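Local coordinates for odorant Binding Protein from Varroa destructor, form P2<1> (Varroa destructor, PDB 7NZA), which probably binds and carries small odorant molecules, using a non-classical, largely helical odorant-binding fold with a wide open internal cavity, at residues G19-L24 with S98-A103; N89-K94 with E102-K107; E117-Y122 with V126-A131. One frame throughout, in Å; residues are numbered along the deposited sequence. Where two conformers were deposited one is given.

All three contacts use helix 98-118, and they follow one another along it. Contacts 1 and 2 are neighbours near its start: their centres are about 8 Å apart, they share Glu102 and Ala103, and Leu24 CD2 of contact 1 packs 3.7 Å from Lys94 CG of contact 2. Contact 3 lies at the far end of the helix, its centre about 18 Å from that of contact 2 and about 24 Å from that of contact 1. Contact 2 carries the sodium ion, about 13 Å from the side chain of Val100 in contact 1, whereas contact 3 holds a sulfate. Contacts 2 and 3 also both touch the second subunit.

Contact 1. Residues G19-L24 with S98-A103; sequences GKCEQL and SEVEEA
Val100 meets the loop 19-24 through its two methyl groups, one for each of two consecutive residues, and the contact is entirely one of apolar surfaces. CG1 rests against the sulfur of Cys21, with CG1 and SG 3.6 Å apart. This methyl lies anti to the backbone N of Val100 (chi1 165°), while CG2, the other branch, meets Lys20. A valine suits the place because its forked, compact side chain offers two separate methyls close to the helix and has few ways to turn away.

The sulfur it covers belongs to a disulfide, Cys21 with Cys141, which ties the loop following strand 16-17 to the end of helix 122-141 in this helical, disulfide-linked odorant-binding fold. Lys20 adds backbone hydrogen bonding to the same Cys141, so the loop is fastened to that helix by a covalent link and a polar one, while Val100 of helix 98-118 packs on the sulfur. Cys21 is buried, and a methyl is a fitting neighbour for a sulfur that needs no hydrogen bond.

The second packing pair is aliphatic and looser. Lys20 CE lies 3.8 Å from Val100 CG2, the two side chains crossing obliquely. A bend at the third torsion of the lysine (chi3 -39°) brings CE to this methyl. Lysine serves well at the surface, since its methylenes can pack on valine while the ammonium group continues beyond.

Within the loop the one backbone bond runs from Leu24 N to Cys21 O, at 3.0 Å. It closes a 3-10 turn as Leu24 packs on Leu96 and on Ile137 of helix 122-141.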
loop_
_atom_site.group_PDB
_atom_site.type_symbol
_atom_site.label_atom_id
_atom_site.label_comp_id
_atom_site.label_asym_id
_atom_site.label_seq_id
_atom_site.Cartn_x
_atom_site.Cartn_y
_atom_site.Cartn_z
ATOM N N GLY A 19 10.440 -1.861 -14.368
ATOM C CA GLY A 19 11.712 -1.816 -15.094
ATOM C C GLY A 19 11.974 -3.101 -15.869
ATOM O O GLY A 19 11.144 -3.628 -16.601
ATOM N N LYS A 20 13.118 -3.680 -15.616
ATOM C CA LYS A 20 13.666 -4.929 -16.212
ATOM C C LYS A 20 13.121 -6.163 -15.508
ATOM O O LYS A 20 13.602 -7.287 -15.806
ATOM C CB LYS A 20 15.209 -4.930 -16.224
ATOM C CG LYS A 20 15.823 -3.760 -16.977
ATOM C CD LYS A 20 17.349 -3.778 -17.095
ATOM C CE LYS A 20 18.039 -4.258 -15.835
ATOM N NZ LYS A 20 19.517 -4.138 -15.914
ATOM N N CYS A 21 12.257 -6.010 -14.491
ATOM C CA CYS A 21 11.943 -7.096 -13.550
ATOM C C CYS A 21 10.436 -7.224 -13.312
ATOM O O CYS A 21 10.020 -7.339 -12.191
ATOM C CB CYS A 21 12.709 -6.823 -12.261
ATOM S SG CYS A 21 14.491 -6.890 -12.514
ATOM N N GLU A 22 9.661 -7.271 -14.390
ATOM C CA GLU A 22 8.206 -7.473 -14.320
ATOM C C GLU A 22 7.907 -8.776 -13.590
ATOM O O GLU A 22 6.845 -8.854 -12.935
ATOM C CB GLU A 22 7.624 -7.471 -15.726
ATOM C CG GLU A 22 7.549 -6.105 -16.365
ATOM C CD GLU A 22 6.461 -5.157 -15.854
ATOM O OE1 GLU A 22 5.497 -5.594 -15.191
ATOM O OE2 GLU A 22 6.565 -3.961 -16.194
ATOM N N GLN A 23 8.800 -9.751 -13.620
ATOM C CA GLN A 23 8.563 -11.051 -12.942
ATOM C C GLN A 23 8.413 -10.878 -11.440
ATOM O O GLN A 23 7.956 -11.794 -10.771
ATOM C CB GLN A 23 9.721 -12.014 -13.206
ATOM C CG GLN A 23 9.848 -12.420 -14.679
ATOM C CD GLN A 23 10.645 -11.446 -15.487
ATOM O OE1 GLN A 23 11.105 -10.371 -15.082
ATOM N NE2 GLN A 23 10.881 -11.866 -16.738
ATOM N N LEU A 24 8.874 -9.769 -10.869
ATOM C CA LEU A 24 8.801 -9.614 -9.390
ATOM C C LEU A 24 7.452 -9.067 -8.920
ATOM O O LEU A 24 7.249 -8.962 -7.713
ATOM C CB LEU A 24 9.949 -8.722 -8.929
ATOM C CG LEU A 24 11.347 -9.267 -9.201
ATOM C CD1 LEU A 24 12.437 -8.356 -8.613
ATOM C CD2 LEU A 24 11.515 -10.680 -8.671
ATOM N N SER A 98 18.477 -13.750 -17.276
ATOM C CA SER A 98 19.691 -14.373 -16.687
ATOM C C SER A 98 20.643 -13.313 -16.112
ATOM O O SER A 98 21.201 -13.589 -15.013
ATOM C CB SER A 98 20.393 -15.292 -17.682
ATOM O OG SER A 98 19.509 -16.329 -18.072
ATOM N N GLU A 99 20.882 -12.200 -16.811
ATOM C CA GLU A 99 21.927 -11.225 -16.385
ATOM C C GLU A 99 21.416 -10.586 -15.074
ATOM O O GLU A 99 22.206 -10.409 -14.128
ATOM C CB GLU A 99 22.184 -10.115 -17.414
ATOM N N VAL A 100 20.141 -10.221 -15.029
ATOM C CA VAL A 100 19.515 -9.656 -13.812
ATOM C C VAL A 100 19.558 -10.686 -12.709
ATOM O O VAL A 100 19.907 -10.307 -11.579
ATOM C CB VAL A 100 18.079 -9.232 -14.105
ATOM C CG1 VAL A 100 17.322 -9.012 -12.807
ATOM C CG2 VAL A 100 18.100 -8.002 -14.998
ATOM N N GLU A 101 19.177 -11.920 -12.948
ATOM C CA GLU A 101 19.186 -12.943 -11.915
ATOM C C GLU A 101 20.584 -12.979 -11.298
ATOM O O GLU A 101 20.725 -13.106 -10.075
ATOM C CB GLU A 101 18.713 -14.293 -12.455
ATOM C CG GLU A 101 18.790 -15.346 -11.386
ATOM C CD GLU A 101 18.458 -16.769 -11.799
ATOM O OE1 GLU A 101 17.269 -17.059 -11.966
ATOM O OE2 GLU A 101 19.401 -17.592 -11.955
ATOM N N GLU A 102 21.639 -13.098 -12.115
ATOM C CA GLU A 102 23.002 -13.248 -11.586
ATOM C C GLU A 102 23.349 -12.060 -10.669
ATOM O O GLU A 102 23.901 -12.289 -9.585
ATOM C CB GLU A 102 23.984 -13.289 -12.737
ATOM C CG GLU A 102 25.403 -13.646 -12.260
ATOM C CD GLU A 102 26.453 -13.719 -13.368
ATOM O OE1 GLU A 102 26.031 -14.035 -14.507
ATOM O OE2 GLU A 102 27.646 -13.392 -13.112
ATOM N N ALA A 103 23.019 -10.852 -11.121
ATOM C CA ALA A 103 23.296 -9.653 -10.305
ATOM C C ALA A 103 22.495 -9.681 -9.009
ATOM O O ALA A 103 23.049 -9.371 -7.953
ATOM C CB ALA A 103 22.976 -8.445 -11.162
#

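Contact 2. Residues N89-K94 with E102-K107; sequences NEIKNK and EAVLLK. With NA (sodium ion), chain E.
An antiparallel helical hairpin, formed by helices 84-93 and 98-118 on a short connection, is packed together here by Ile91 against Val104 and Leu105. The axes of the two short segments lie 10.5 Å apart and run at 170°. Ile91 reaches across with its CG2 branch, which sits anti to the backbone N and touches two partners: Val104 CG1 at 3.9 Å and Leu105 CD2 at 4.0 Å from it. Branched aliphatic side chains suit this seam because they present several methyls to fit between one another. Ile91 and Val104 are buried, and Met133 of helix 122-141 and Ala8 of the second subunit also pack on Ile91.

At the more exposed side, Lys92 crosses Leu105 at about a right angle, Lys92 CG lying 4.0 Å from Leu105 CD1. Lysine is a reasonable choice where one end of the side chain must pack and the other remain polar.

Leu105 has a second task, independent of its side chain. Its carbonyl is a ligand of the sodium ion, and Arg88 is the other protein residue of that site. The isobutyl group packs into the hairpin while Leu105 O coordinates the sodium at a rather long 2.8 Å.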
loop_
_atom_site.group_PDB
_atom_site.type_symbol
_atom_site.label_atom_id
_atom_site.label_comp_id
_atom_site.label_asym_id
_atom_site.label_seq_id
_atom_site.Cartn_x
_atom_site.Cartn_y
_atom_site.Cartn_z
ATOM N N ASN A 89 16.251 -19.269 -3.137
ATOM C CA ASN A 89 15.514 -20.173 -4.054
ATOM C C ASN A 89 14.261 -19.499 -4.588
ATOM O O ASN A 89 13.906 -19.662 -5.782
ATOM C CB ASN A 89 15.153 -21.439 -3.342
ATOM C CG ASN A 89 16.335 -22.317 -3.020
ATOM O OD1 ASN A 89 17.372 -22.215 -3.675
ATOM N ND2 ASN A 89 16.136 -23.201 -2.065
ATOM N N GLU A 90 13.627 -18.655 -3.794
ATOM C CA GLU A 90 12.401 -17.939 -4.247
ATOM C C GLU A 90 12.772 -16.962 -5.338
ATOM O O GLU A 90 12.025 -16.835 -6.360
ATOM C CB GLU A 90 11.675 -17.280 -3.085
ATOM C CG GLU A 90 10.408 -16.558 -3.446
ATOM C CD GLU A 90 9.820 -15.585 -2.446
ATOM O OE1 GLU A 90 10.543 -15.098 -1.568
ATOM O OE2 GLU A 90 8.657 -15.201 -2.656
ATOM N N ILE A 91 13.924 -16.286 -5.259
ATOM C CA ILE A 91 14.375 -15.385 -6.347
ATOM C C ILE A 91 14.562 -16.230 -7.607
ATOM O O ILE A 91 14.186 -15.752 -8.707
ATOM C CB ILE A 91 15.672 -14.664 -5.957
ATOM C CG1 ILE A 91 15.438 -13.648 -4.837
ATOM C CG2 ILE A 91 16.277 -14.014 -7.173
ATOM C CD1 ILE A 91 16.719 -13.222 -4.119
ATOM N N LYS A 92 15.291 -17.337 -7.514
ATOM C CA LYS A 92 15.503 -18.179 -8.725
ATOM C C LYS A 92 14.160 -18.571 -9.365
ATOM O O LYS A 92 14.056 -18.561 -10.565
ATOM C CB LYS A 92 16.330 -19.407 -8.349
ATOM C CG LYS A 92 17.787 -19.107 -8.072
ATOM C CD LYS A 92 18.571 -20.252 -7.559
ATOM C CE LYS A 92 18.538 -21.430 -8.492
ATOM N NZ LYS A 92 19.113 -22.611 -7.828
ATOM N N ASN A 93 13.155 -18.838 -8.553
ATOM C CA ASN A 93 11.842 -19.313 -9.062
ATOM C C ASN A 93 11.119 -18.195 -9.779
ATOM O O ASN A 93 10.094 -18.521 -10.459
ATOM C CB ASN A 93 11.014 -19.938 -7.942
ATOM C CG ASN A 93 11.515 -21.321 -7.559
ATOM O OD1 ASN A 93 12.263 -21.962 -8.300
ATOM N ND2 ASN A 93 11.067 -21.805 -6.411
ATOM N N LYS A 94 11.508 -16.934 -9.650
ATOM C CA LYS A 94 10.829 -15.826 -10.357
ATOM C C LYS A 94 11.170 -15.877 -11.847
ATOM O O LYS A 94 10.508 -15.151 -12.623
ATOM C CB LYS A 94 11.306 -14.498 -9.755
ATOM C CG LYS A 94 10.966 -14.282 -8.286
ATOM C CD LYS A 94 9.478 -14.202 -8.058
ATOM C CE LYS A 94 9.141 -13.715 -6.667
ATOM N NZ LYS A 94 7.672 -13.616 -6.518
ATOM N N GLU A 102 21.639 -13.098 -12.115
ATOM C CA GLU A 102 23.002 -13.248 -11.586
ATOM C C GLU A 102 23.349 -12.060 -10.669
ATOM O O GLU A 102 23.901 -12.289 -9.585
ATOM C CB GLU A 102 23.984 -13.289 -12.737
ATOM C CG GLU A 102 25.403 -13.646 -12.260
ATOM C CD GLU A 102 26.453 -13.719 -13.368
ATOM O OE1 GLU A 102 26.031 -14.035 -14.507
ATOM O OE2 GLU A 102 27.646 -13.392 -13.112
ATOM N N ALA A 103 23.019 -10.852 -11.121
ATOM C CA ALA A 103 23.296 -9.653 -10.305
ATOM C C ALA A 103 22.495 -9.681 -9.009
ATOM O O ALA A 103 23.049 -9.371 -7.953
ATOM C CB ALA A 103 22.976 -8.445 -11.162
ATOM N N VAL A 104 21.230 -10.022 -9.068
ATOM C CA VAL A 104 20.391 -10.109 -7.849
ATOM C C VAL A 104 20.918 -11.161 -6.878
ATOM O O VAL A 104 20.968 -10.928 -5.654
ATOM C CB VAL A 104 18.908 -10.273 -8.217
ATOM C CG1 VAL A 104 18.123 -10.581 -6.953
ATOM C CG2 VAL A 104 18.365 -9.055 -8.972
ATOM N N LEU A 105 21.306 -12.322 -7.399
ATOM C CA LEU A 105 21.801 -13.403 -6.523
ATOM C C LEU A 105 23.166 -13.024 -5.898
ATOM O O LEU A 105 23.430 -13.454 -4.772
ATOM C CB LEU A 105 21.889 -14.675 -7.371
ATOM C CG LEU A 105 20.542 -15.352 -7.673
ATOM C CD1 LEU A 105 20.822 -16.551 -8.569
ATOM C CD2 LEU A 105 19.796 -15.756 -6.436
ATOM N N LEU A 106 23.959 -12.239 -6.564
ATOM C CA LEU A 106 25.213 -11.756 -5.960
ATOM C C LEU A 106 24.901 -10.786 -4.845
ATOM O O LEU A 106 25.473 -10.861 -3.757
ATOM C CB LEU A 106 26.108 -11.099 -7.017
ATOM C CG LEU A 106 27.485 -10.691 -6.516
ATOM C CD1 LEU A 106 28.276 -11.899 -5.979
ATOM C CD2 LEU A 106 28.245 -10.025 -7.642
ATOM N N LYS A 107 23.909 -9.899 -5.048
ATOM C CA LYS A 107 23.492 -8.996 -3.960
ATOM C C LYS A 107 22.842 -9.785 -2.868
ATOM O O LYS A 107 22.941 -9.379 -1.690
ATOM C CB LYS A 107 22.649 -7.835 -4.505
ATOM C CG LYS A 107 23.436 -6.821 -5.312
ATOM C CD LYS A 107 24.521 -6.185 -4.489
ATOM C CE LYS A 107 25.122 -4.991 -5.219
ATOM N NZ LYS A 107 26.088 -4.329 -4.322
HETATM NA NA NA E . 23.303 -16.208 -4.253
#

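Contact 3. Residues E117-Y122 with V126-A131; sequences EKHDDY and VQLYQA. With SO4 (sulfate ion), chain C.
His119 and Leu128 meet across the turn between helices 98-118 and 122-141, their side chains crossing at about a right angle. Leu128 brings its CD2 methyl obliquely to the imidazole, 4.0 Å from His119 CD2. Leu128 was deposited in two conformers, and this packing holds for the one described. The same methyl touches Lys118 CB and CG, again with the two chains crossing nearly at right angles.

The ring is layered from another direction. Lys118 CG stands 3.4 Å above the His119 ring plane, over its centre; with CG anti to its own backbone N (chi1 171°) and a bend at chi2, the lysine covers that face with methylene while its amino end leads away from Leu128. A sulfate, probably from the crystallisation liquor, sits instead at the ring edge, its sulfur in the plane. His119 ND1 donates to sulfate O4 at 2.8 Å and 174°, an almost straight bond, and more weakly to O3. Asp120 N meets sulfate O1 at 2.8 Å. Asp121 N donates to sulfate O3 at 3.0 Å, and Asn124 ND2 adds another donor.

Replacing His119 by an alanine would probably cost the sulfate its nearly straight ND1 bond and leave Lys118 CG and Leu128 CD2 without the imidazole surface on which each packs.

Helix 122-141 begins with Asp121 as N-cap, OD1 accepting from Asn124 N. Its first turn continues through Val126 N to Tyr122 O, 3.3 Å at 155°. Backbone N-H groups of the loop leading into helix 122-141, set beside a histidine, make a place that can accept an anion, at least in the crystal, and the bound sulfate would probably favour a protonated imidazole.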
loop_
_atom_site.group_PDB
_atom_site.type_symbol
_atom_site.label_atom_id
_atom_site.label_comp_id
_atom_site.label_asym_id
_atom_site.label_seq_id
_atom_site.Cartn_x
_atom_site.Cartn_y
_atom_site.Cartn_z
ATOM N N GLU A 117 26.876 -9.957 9.603
ATOM C CA GLU A 117 28.043 -9.344 10.305
ATOM C C GLU A 117 27.589 -8.167 11.169
ATOM O O GLU A 117 28.219 -7.975 12.247
ATOM C CB GLU A 117 29.085 -8.931 9.290
ATOM C CG GLU A 117 29.674 -10.132 8.606
ATOM C CD GLU A 117 30.947 -9.856 7.830
ATOM O OE1 GLU A 117 31.240 -8.675 7.536
ATOM O OE2 GLU A 117 31.607 -10.839 7.475
ATOM N N LYS A 118 26.533 -7.432 10.829
ATOM C CA LYS A 118 26.140 -6.222 11.575
ATOM C C LYS A 118 25.361 -6.656 12.807
ATOM O O LYS A 118 25.401 -5.944 13.846
ATOM C CB LYS A 118 25.281 -5.319 10.689
ATOM C CG LYS A 118 24.649 -4.145 11.415
ATOM C CD LYS A 118 25.582 -3.017 11.537
ATOM C CE LYS A 118 24.881 -1.745 11.938
ATOM N NZ LYS A 118 25.833 -0.887 12.669
ATOM N N HIS A 119 24.489 -7.652 12.690
ATOM C CA HIS A 119 23.533 -7.971 13.761
ATOM C C HIS A 119 23.677 -9.415 14.222
ATOM O O HIS A 119 23.742 -10.311 13.374
ATOM C CB HIS A 119 22.136 -7.711 13.229
ATOM C CG HIS A 119 21.842 -6.278 12.921
ATOM N ND1 HIS A 119 21.877 -5.256 13.884
ATOM C CD2 HIS A 119 21.502 -5.665 11.777
ATOM C CE1 HIS A 119 21.518 -4.136 13.315
ATOM N NE2 HIS A 119 21.309 -4.334 12.039
ATOM N N ASP A 120 23.658 -9.630 15.523
ATOM C CA ASP A 120 23.496 -10.972 16.126
ATOM C C ASP A 120 22.009 -11.266 16.362
ATOM O O ASP A 120 21.693 -12.441 16.392
ATOM C CB ASP A 120 24.281 -11.023 17.449
ATOM C CG ASP A 120 25.800 -10.972 17.229
ATOM O OD1 ASP A 120 26.283 -11.372 16.146
ATOM O OD2 ASP A 120 26.484 -10.541 18.151
ATOM N N ASP A 121 21.162 -10.264 16.486
ATOM C CA ASP A 121 19.714 -10.457 16.654
ATOM C C ASP A 121 19.130 -10.952 15.321
ATOM O O ASP A 121 19.270 -10.240 14.328
ATOM C CB ASP A 121 19.058 -9.190 17.177
ATOM C CG ASP A 121 17.609 -9.460 17.417
ATOM O OD1 ASP A 121 16.890 -9.372 16.462
ATOM O OD2 ASP A 121 17.230 -9.978 18.499
ATOM N N TYR A 122 18.443 -12.071 15.343
ATOM C CA TYR A 122 17.945 -12.735 14.122
ATOM C C TYR A 122 16.875 -11.896 13.450
ATOM O O TYR A 122 16.734 -11.955 12.217
ATOM C CB TYR A 122 17.429 -14.130 14.436
ATOM C CG TYR A 122 18.522 -15.057 14.912
ATOM C CD1 TYR A 122 19.774 -15.107 14.330
ATOM C CD2 TYR A 122 18.249 -15.947 15.933
ATOM C CE1 TYR A 122 20.783 -15.926 14.836
ATOM C CE2 TYR A 122 19.227 -16.786 16.435
ATOM C CZ TYR A 122 20.462 -16.836 15.834
ATOM O OH TYR A 122 21.420 -17.690 16.331
ATOM N N VAL A 126 17.105 -10.073 9.535
ATOM C CA VAL A 126 16.150 -10.164 8.415
ATOM C C VAL A 126 15.713 -8.749 8.051
ATOM O O VAL A 126 15.563 -8.421 6.846
ATOM C CB VAL A 126 14.947 -11.125 8.648
ATOM C CG1 VAL A 126 14.130 -10.853 9.860
ATOM C CG2 VAL A 126 14.119 -11.187 7.371
ATOM N N GLN A 127 15.570 -7.860 9.017
ATOM C CA GLN A 127 15.204 -6.466 8.705
ATOM C C GLN A 127 16.239 -5.819 7.802
ATOM O O GLN A 127 15.924 -5.194 6.798
ATOM C CB GLN A 127 15.022 -5.661 10.011
ATOM C CG GLN A 127 13.775 -6.113 10.834
ATOM C CD GLN A 127 13.717 -5.512 12.216
ATOM O OE1 GLN A 127 14.731 -5.021 12.728
ATOM N NE2 GLN A 127 12.554 -5.593 12.858
ATOM N N LEU A 128 17.518 -5.961 8.150
ATOM C CA LEU A 128 18.555 -5.319 7.303
ATOM C C LEU A 128 18.640 -6.055 5.955
ATOM O O LEU A 128 18.741 -5.379 4.947
ATOM C CB LEU A 128 19.902 -5.245 8.022
ATOM C CG LEU A 128 21.025 -4.603 7.205
ATOM C CD1 LEU A 128 20.674 -3.194 6.740
ATOM C CD2 LEU A 128 22.318 -4.561 8.022
ATOM N N TYR A 129 18.546 -7.379 5.925
ATOM C CA TYR A 129 18.584 -8.116 4.644
ATOM C C TYR A 129 17.461 -7.623 3.730
ATOM O O TYR A 129 17.707 -7.341 2.554
ATOM C CB TYR A 129 18.411 -9.609 4.890
ATOM C CG TYR A 129 18.197 -10.401 3.641
ATOM C CD1 TYR A 129 19.258 -10.737 2.819
ATOM C CD2 TYR A 129 16.918 -10.750 3.228
ATOM C CE1 TYR A 129 19.061 -11.438 1.652
ATOM C CE2 TYR A 129 16.683 -11.460 2.064
ATOM C CZ TYR A 129 17.783 -11.796 1.254
ATOM O OH TYR A 129 17.505 -12.433 0.099
ATOM N N GLN A 130 16.242 -7.477 4.253
ATOM C CA GLN A 130 15.097 -7.106 3.382
ATOM C C GLN A 130 15.306 -5.683 2.892
ATOM O O GLN A 130 15.030 -5.358 1.706
ATOM C CB GLN A 130 13.798 -7.258 4.102
ATOM C CG GLN A 130 13.395 -8.690 4.282
ATOM C CD GLN A 130 12.011 -8.875 4.819
ATOM O OE1 GLN A 130 11.625 -8.221 5.794
ATOM N NE2 GLN A 130 11.195 -9.723 4.221
ATOM N N ALA A 131 15.780 -4.764 3.749
ATOM C CA ALA A 131 16.022 -3.390 3.308
ATOM C C ALA A 131 17.111 -3.356 2.246
ATOM O O ALA A 131 17.027 -2.637 1.257
ATOM C CB ALA A 131 16.380 -2.502 4.490
HETATM S S SO4 C . 22.314 -6.604 17.178
HETATM O O1 SO4 C . 23.420 -7.514 17.328
HETATM O O2 SO4 C . 21.693 -6.282 18.441
HETATM O O3 SO4 C . 21.335 -7.278 16.307
HETATM O O4 SO4 C . 22.699 -5.409 16.548
#